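Local coordinates for protein glucokinase (Leishmania braziliensis MHOM/BR/75/M2904, PDB 6EDI) that probably phosphorylates D-glucose with ATP as phosphate donor, and is a dimer captured here in an open conformation, at residues V72-T77 with D89-H94; R82-F87 with V140-E145. All blocks are in the same frame, centred on the assembly; numbering follows the deposited sequence.

Contact 1 of 2, residues V72-T77 with D89-H94; sequences VRFKVT and DEVLQH
Phe74, near the end of strand 67-75, meets helix 84-98 through the outer rim of its ring. Two helix residues receive it, Val91 and Glu90. Val91 brings one methyl: CG2 lies 3.7 Å from Phe74 CZ and 3.8 Å from Phe74 CE2, so it sits by the bond between these two ring atoms. It approaches obliquely to the ring. This is the apolar part of the contact, and both residues are buried. Glu90 comes to the neighbouring ring atom. Its OE1 lies at the ring edge, near the ring plane, 3.8 Å from Phe74 CE1. The carboxylate is turned 50° against the ring. Such an approach brings a carboxylate oxygen to the slightly positive hydrogen rim of a phenyl ring. No hydrogen bond joins the two segments.

Torsions explain how Glu90 gets there. Its chain leaves the helix with CG anti to the carbonyl carbon (chi1 -62°) and then bends at chi2, which brings OE1 back to the ring while CB stays 4.2 Å from Phe74 CE1. The phenyl ring is backed within its own strand: Val72 CG1 lies 3.5 Å above one face, offset toward the rim.

The ring of Phe74 also stacks with that of Phe87, one turn before Val91 in helix 84-98. Val91 continues the apolar layer onto Phe56 of strand 51-58 and Leu26 of helix 26-32. Strand 67-75 pairs with strand 51-58 through backbone hydrogen bonds between Val72 and Val54 and between Phe74 and Ala52. Helix 84-98 is the crossover of a beta-alpha-beta unit, as in the actin-like ATPase fold, joining the parallel strands 67-75 and 110-117. It thus packs on a face of the six-stranded mixed sheet, with helix 26-32 beside it.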
loop_
_atom_site.group_PDB
_atom_site.type_symbol
_atom_site.label_atom_id
_atom_site.label_comp_id
_atom_site.label_asym_id
_atom_site.label_seq_id
_atom_site.Cartn_x
_atom_site.Cartn_y
_atom_site.Cartn_z
ATOM N N VAL A 72 -25.795 -18.028 9.769
ATOM C CA VAL A 72 -26.333 -19.268 9.230
ATOM C C VAL A 72 -25.325 -19.787 8.221
ATOM O O VAL A 72 -24.817 -19.025 7.396
ATOM C CB VAL A 72 -27.664 -19.004 8.510
ATOM C CG1 VAL A 72 -28.182 -20.273 7.847
ATOM C CG2 VAL A 72 -28.681 -18.453 9.484
ATOM N N ARG A 73 -24.996 -21.070 8.290
ATOM C CA ARG A 73 -24.109 -21.627 7.279
ATOM C C ARG A 73 -24.950 -22.158 6.134
ATOM O O ARG A 73 -25.746 -23.080 6.314
ATOM C CB ARG A 73 -23.221 -22.728 7.856
ATOM C CG ARG A 73 -22.283 -23.350 6.829
ATOM C CD ARG A 73 -21.483 -24.490 7.434
ATOM N NE ARG A 73 -20.789 -24.095 8.663
ATOM C CZ ARG A 73 -19.584 -23.535 8.692
ATOM N NH1 ARG A 73 -18.941 -23.287 7.559
ATOM N NH2 ARG A 73 -19.024 -23.206 9.852
ATOM N N PHE A 74 -24.795 -21.551 4.963
ATOM C CA PHE A 74 -25.470 -22.028 3.766
ATOM C C PHE A 74 -24.476 -22.873 2.997
ATOM O O PHE A 74 -23.266 -22.729 3.180
ATOM C CB PHE A 74 -25.953 -20.851 2.911
ATOM C CG PHE A 74 -27.099 -20.092 3.512
ATOM C CD1 PHE A 74 -28.412 -20.460 3.243
ATOM C CD2 PHE A 74 -26.870 -18.998 4.341
ATOM C CE1 PHE A 74 -29.482 -19.756 3.800
ATOM C CE2 PHE A 74 -27.933 -18.289 4.896
ATOM C CZ PHE A 74 -29.239 -18.669 4.622
ATOM N N LYS A 75 -24.978 -23.767 2.152
ATOM C CA LYS A 75 -24.105 -24.622 1.370
ATOM C C LYS A 75 -24.178 -24.240 -0.093
ATOM O O LYS A 75 -25.264 -24.192 -0.672
ATOM C CB LYS A 75 -24.464 -26.104 1.562
ATOM C CG LYS A 75 -23.993 -26.683 2.892
ATOM C CD LYS A 75 -24.921 -26.289 4.045
ATOM C CE LYS A 75 -24.196 -26.306 5.390
ATOM N NZ LYS A 75 -25.130 -26.105 6.546
ATOM N N VAL A 76 -23.018 -23.954 -0.680
ATOM C CA VAL A 76 -22.916 -23.668 -2.108
ATOM C C VAL A 76 -23.021 -24.980 -2.890
ATOM O O VAL A 76 -22.016 -25.623 -3.209
ATOM C CB VAL A 76 -21.595 -22.953 -2.451
ATOM C CG1 VAL A 76 -21.693 -22.302 -3.824
ATOM C CG2 VAL A 76 -21.263 -21.910 -1.381
ATOM N N THR A 77 -24.252 -25.370 -3.189
ATOM C CA THR A 77 -24.523 -26.683 -3.756
ATOM C C THR A 77 -24.281 -26.721 -5.256
ATOM O O THR A 77 -24.142 -27.800 -5.833
ATOM C CB THR A 77 -25.970 -27.109 -3.465
ATOM O OG1 THR A 77 -26.870 -26.185 -4.088
ATOM C CG2 THR A 77 -26.221 -27.119 -1.973
ATOM N N ASP A 89 -31.629 -13.765 -0.089
ATOM C CA ASP A 89 -33.085 -13.757 -0.161
ATOM C C ASP A 89 -33.731 -14.678 0.890
ATOM O O ASP A 89 -34.718 -14.296 1.518
ATOM C CB ASP A 89 -33.580 -14.078 -1.571
ATOM C CG ASP A 89 -35.011 -13.634 -1.789
ATOM O OD1 ASP A 89 -35.222 -12.424 -2.028
ATOM O OD2 ASP A 89 -35.924 -14.485 -1.702
ATOM N N GLU A 90 -33.173 -15.870 1.108
ATOM C CA GLU A 90 -33.686 -16.744 2.171
ATOM C C GLU A 90 -33.593 -16.100 3.556
ATOM O O GLU A 90 -34.460 -16.314 4.403
ATOM C CB GLU A 90 -32.966 -18.097 2.192
ATOM C CG GLU A 90 -33.119 -18.924 0.935
ATOM C CD GLU A 90 -33.244 -20.409 1.228
ATOM O OE1 GLU A 90 -32.221 -21.060 1.535
ATOM O OE2 GLU A 90 -34.379 -20.923 1.153
ATOM N N VAL A 91 -32.536 -15.327 3.794
ATOM C CA VAL A 91 -32.375 -14.645 5.079
ATOM C C VAL A 91 -33.415 -13.541 5.190
ATOM O O VAL A 91 -34.092 -13.391 6.218
ATOM C CB VAL A 91 -30.968 -14.034 5.227
ATOM C CG1 VAL A 91 -30.889 -13.145 6.471
ATOM C CG2 VAL A 91 -29.916 -15.126 5.289
ATOM N N LEU A 92 -33.545 -12.789 4.105
ATOM C CA LEU A 92 -34.445 -11.653 4.052
ATOM C C LEU A 92 -35.912 -12.100 4.145
ATOM O O LEU A 92 -36.667 -11.572 4.953
ATOM C CB LEU A 92 -34.173 -10.833 2.787
ATOM C CG LEU A 92 -34.282 -9.310 2.888
ATOM C CD1 LEU A 92 -34.375 -8.858 4.337
ATOM C CD2 LEU A 92 -33.108 -8.635 2.193
ATOM N N GLN A 93 -36.302 -13.096 3.350
ATOM C CA GLN A 93 -37.666 -13.622 3.417
ATOM C C GLN A 93 -37.962 -14.236 4.788
ATOM O O GLN A 93 -39.100 -14.195 5.261
ATOM C CB GLN A 93 -37.943 -14.637 2.294
ATOM C CG GLN A 93 -37.704 -14.117 0.857
ATOM C CD GLN A 93 -38.321 -12.748 0.563
ATOM O OE1 GLN A 93 -37.666 -11.873 -0.013
ATOM N NE2 GLN A 93 -39.586 -12.567 0.933
ATOM N N HIS A 94 -36.943 -14.787 5.443
ATOM C CA HIS A 94 -37.142 -15.358 6.775
ATOM C C HIS A 94 -37.401 -14.270 7.804
ATOM O O HIS A 94 -38.219 -14.449 8.704
ATOM C CB HIS A 94 -35.937 -16.179 7.233
ATOM C CG HIS A 94 -35.985 -16.560 8.683
ATOM N ND1 HIS A 94 -36.575 -17.724 9.124
ATOM C CD2 HIS A 94 -35.522 -15.929 9.788
ATOM C CE1 HIS A 94 -36.472 -17.796 10.439
ATOM N NE2 HIS A 94 -35.838 -16.720 10.869
#

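Contact 2 of 2, residues R82-F87 with V140-E145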
loop_
_atom_site.group_PDB
_atom_site.type_symbol
_atom_site.label_atom_id
_atom_site.label_comp_id
_atom_site.label_asym_id
_atom_site.label_seq_id
_atom_site.Cartn_x
_atom_site.Cartn_y
_atom_site.Cartn_z
ATOM N N ARG A 82 -22.875 -17.001 -7.478
ATOM C CA ARG A 82 -24.140 -16.287 -7.643
ATOM C C ARG A 82 -25.218 -16.872 -6.737
ATOM O O ARG A 82 -26.262 -16.261 -6.527
ATOM C CB ARG A 82 -24.580 -16.320 -9.110
ATOM C CG ARG A 82 -23.635 -15.565 -10.046
ATOM C CD ARG A 82 -23.820 -15.947 -11.500
ATOM N NE ARG A 82 -23.382 -17.315 -11.769
ATOM C CZ ARG A 82 -23.303 -17.849 -12.985
ATOM N NH1 ARG A 82 -23.637 -17.132 -14.048
ATOM N NH2 ARG A 82 -22.897 -19.103 -13.136
ATOM N N GLN A 83 -24.952 -18.049 -6.183
ATOM C CA GLN A 83 -25.858 -18.652 -5.206
ATOM C C GLN A 83 -25.962 -17.819 -3.918
ATOM O O GLN A 83 -26.885 -18.004 -3.132
ATOM C CB GLN A 83 -25.459 -20.102 -4.897
ATOM C CG GLN A 83 -26.513 -20.892 -4.115
ATOM C CD GLN A 83 -26.250 -22.393 -4.083
ATOM O OE1 GLN A 83 -25.173 -22.860 -4.467
ATOM N NE2 GLN A 83 -27.242 -23.157 -3.631
ATOM N N LEU A 84 -25.038 -16.877 -3.711
ATOM C CA LEU A 84 -25.161 -15.965 -2.574
ATOM C C LEU A 84 -26.513 -15.248 -2.623
ATOM O O LEU A 84 -27.120 -15.006 -1.589
ATOM C CB LEU A 84 -24.010 -14.945 -2.527
ATOM C CG LEU A 84 -22.595 -15.503 -2.334
ATOM C CD1 LEU A 84 -21.607 -14.396 -2.074
ATOM C CD2 LEU A 84 -22.570 -16.467 -1.184
ATOM N N LEU A 85 -26.990 -14.942 -3.831
ATOM C CA LEU A 85 -28.257 -14.223 -4.003
ATOM C C LEU A 85 -29.428 -14.995 -3.406
ATOM O O LEU A 85 -30.289 -14.422 -2.731
ATOM C CB LEU A 85 -28.526 -13.908 -5.479
ATOM C CG LEU A 85 -27.909 -12.619 -6.026
ATOM C CD1 LEU A 85 -26.403 -12.715 -6.041
ATOM C CD2 LEU A 85 -28.423 -12.297 -7.423
ATOM N N GLU A 86 -29.454 -16.298 -3.652
ATOM C CA GLU A 86 -30.467 -17.153 -3.058
ATOM C C GLU A 86 -30.394 -17.038 -1.551
ATOM O O GLU A 86 -31.417 -16.868 -0.885
ATOM C CB GLU A 86 -30.246 -18.602 -3.466
ATOM C CG GLU A 86 -30.083 -18.788 -4.955
ATOM C CD GLU A 86 -30.295 -20.215 -5.373
ATOM O OE1 GLU A 86 -30.394 -21.091 -4.483
ATOM O OE2 GLU A 86 -30.372 -20.454 -6.596
ATOM N N PHE A 87 -29.175 -17.114 -1.019
ATOM C CA PHE A 87 -28.969 -17.106 0.429
ATOM C C PHE A 87 -29.450 -15.797 1.060
ATOM O O PHE A 87 -30.151 -15.808 2.071
ATOM C CB PHE A 87 -27.499 -17.351 0.786
ATOM C CG PHE A 87 -26.943 -18.642 0.252
ATOM C CD1 PHE A 87 -27.775 -19.716 -0.027
ATOM C CD2 PHE A 87 -25.579 -18.771 0.018
ATOM C CE1 PHE A 87 -27.262 -20.905 -0.530
ATOM C CE2 PHE A 87 -25.046 -19.955 -0.478
ATOM C CZ PHE A 87 -25.893 -21.029 -0.751
ATOM N N VAL A 140 -23.595 -4.980 -6.748
ATOM C CA VAL A 140 -24.819 -4.292 -7.159
ATOM C C VAL A 140 -26.046 -5.225 -7.238
ATOM O O VAL A 140 -27.184 -4.774 -7.088
ATOM C CB VAL A 140 -24.610 -3.565 -8.507
ATOM C CG1 VAL A 140 -24.467 -4.567 -9.636
ATOM C CG2 VAL A 140 -25.754 -2.597 -8.781
ATOM N N ASP A 141 -25.822 -6.522 -7.454
ATOM C CA ASP A 141 -26.936 -7.473 -7.530
ATOM C C ASP A 141 -27.503 -7.849 -6.161
ATOM O O ASP A 141 -28.529 -8.528 -6.070
ATOM C CB ASP A 141 -26.521 -8.751 -8.267
ATOM C CG ASP A 141 -26.285 -8.526 -9.750
ATOM O OD1 ASP A 141 -26.582 -7.416 -10.246
ATOM O OD2 ASP A 141 -25.807 -9.468 -10.419
ATOM N N TYR A 142 -26.826 -7.415 -5.099
ATOM C CA TYR A 142 -27.152 -7.859 -3.746
ATOM C C TYR A 142 -28.286 -7.047 -3.139
ATOM O O TYR A 142 -28.432 -5.864 -3.450
ATOM C CB TYR A 142 -25.919 -7.774 -2.839
ATOM C CG TYR A 142 -24.820 -8.754 -3.189
ATOM C CD1 TYR A 142 -25.010 -9.736 -4.158
ATOM C CD2 TYR A 142 -23.597 -8.697 -2.541
ATOM C CE1 TYR A 142 -24.012 -10.626 -4.479
ATOM C CE2 TYR A 142 -22.590 -9.582 -2.843
ATOM C CZ TYR A 142 -22.802 -10.546 -3.815
ATOM O OH TYR A 142 -21.803 -11.429 -4.127
ATOM N N PRO A 143 -29.092 -7.688 -2.270
ATOM C CA PRO A 143 -30.218 -7.090 -1.539
ATOM C C PRO A 143 -29.834 -5.829 -0.793
ATOM O O PRO A 143 -29.047 -5.896 0.149
ATOM C CB PRO A 143 -30.547 -8.161 -0.506
ATOM C CG PRO A 143 -30.214 -9.429 -1.173
ATOM C CD PRO A 143 -28.994 -9.140 -2.010
ATOM N N VAL A 144 -30.417 -4.702 -1.177
ATOM C CA VAL A 144 -30.084 -3.424 -0.577
ATOM C C VAL A 144 -30.388 -3.379 0.924
ATOM O O VAL A 144 -29.742 -2.653 1.681
ATOM C CB VAL A 144 -30.779 -2.285 -1.345
ATOM C CG1 VAL A 144 -31.732 -1.506 -0.444
ATOM C CG2 VAL A 144 -29.753 -1.412 -1.966
ATOM N N GLU A 145 -31.358 -4.176 1.355
ATOM C CA GLU A 145 -31.695 -4.218 2.765
ATOM C C GLU A 145 -30.577 -4.863 3.581
ATOM O O GLU A 145 -30.430 -4.582 4.773
ATOM C CB GLU A 145 -33.010 -4.973 2.968
ATOM C CG GLU A 145 -34.168 -4.428 2.136
ATOM C CD GLU A 145 -35.345 -5.384 2.077
ATOM O OE1 GLU A 145 -35.323 -6.304 1.232
ATOM O OE2 GLU A 145 -36.292 -5.222 2.877
#
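The ring edge of Tyr142 receives a methyl of Leu85. The tyrosine follows the short 3-10 segment at 140-141, and the leucine lies near the start of helix 84-98. This main contact is apolar. Leu85 CD1 sits near the ring plane, 3.5 Å from Tyr142 CE1 and 3.8 Å from Tyr142 CD1. The two side chains cross at about a right angle. Leu84 meets the far end of the same tyrosine obliquely, with its CD1 4.4 Å from Tyr142 CZ. Tyr142 holds CG anti to its carbonyl carbon (chi1 -68°), and this carries the ring from the loop to both leucines.

Across the contact, Tyr142 OH and the backbone O of Asp141 meet leucine carbons. Tyr142 OH lies 3.6 Å from Leu84 CD1. The other methyl of Leu85, CD2, rests on Asp141, 4.0 Å from its backbone O and 4.1 Å from its CB. No hydrogen bond or salt bridge crosses between the segments.

The fold is that of the actin-like ATPase clan, to which the glucokinase family belongs. In this lobe the helix lies against a mixed sheet, and the loop between strands 137-138 and 152-156 passes along the helix. Leu84 and Tyr142 both touch Val115 of strand 110-117, so they lie between helix, loop and sheet.

Aromatic contacts extend the packing. Tyr142 meets Phe88 of the helix edge-to-face and Phe147 with the planes at about 50°. Pro143 adds apolar contact to Phe88 and Leu92, one and two turns further along the helix than Leu84.

From the N terminus, strand 67-75 comes first, and helix 84-98 follows after a short connection. Contact 1 closes this loop, with 11 residues between its segments. Segment 82-87, which leads into the helix, falls inside that loop. Contact 2 closes a longer loop, with 52 residues between 82-87 and 140-145, that takes in strand 110-117 and the small three-stranded sheet. The contacts therefore cross along the chain. Both use helix 84-98: contact 1 ties it to strand 67-75, contact 2 to the loop before strand 152-156. Their centres lie 10 Å apart. Thr77 OG1 and Gln83 NE2, 3.1 Å apart, probably form a hydrogen bond between them, and Leu92 also packs on Glu145.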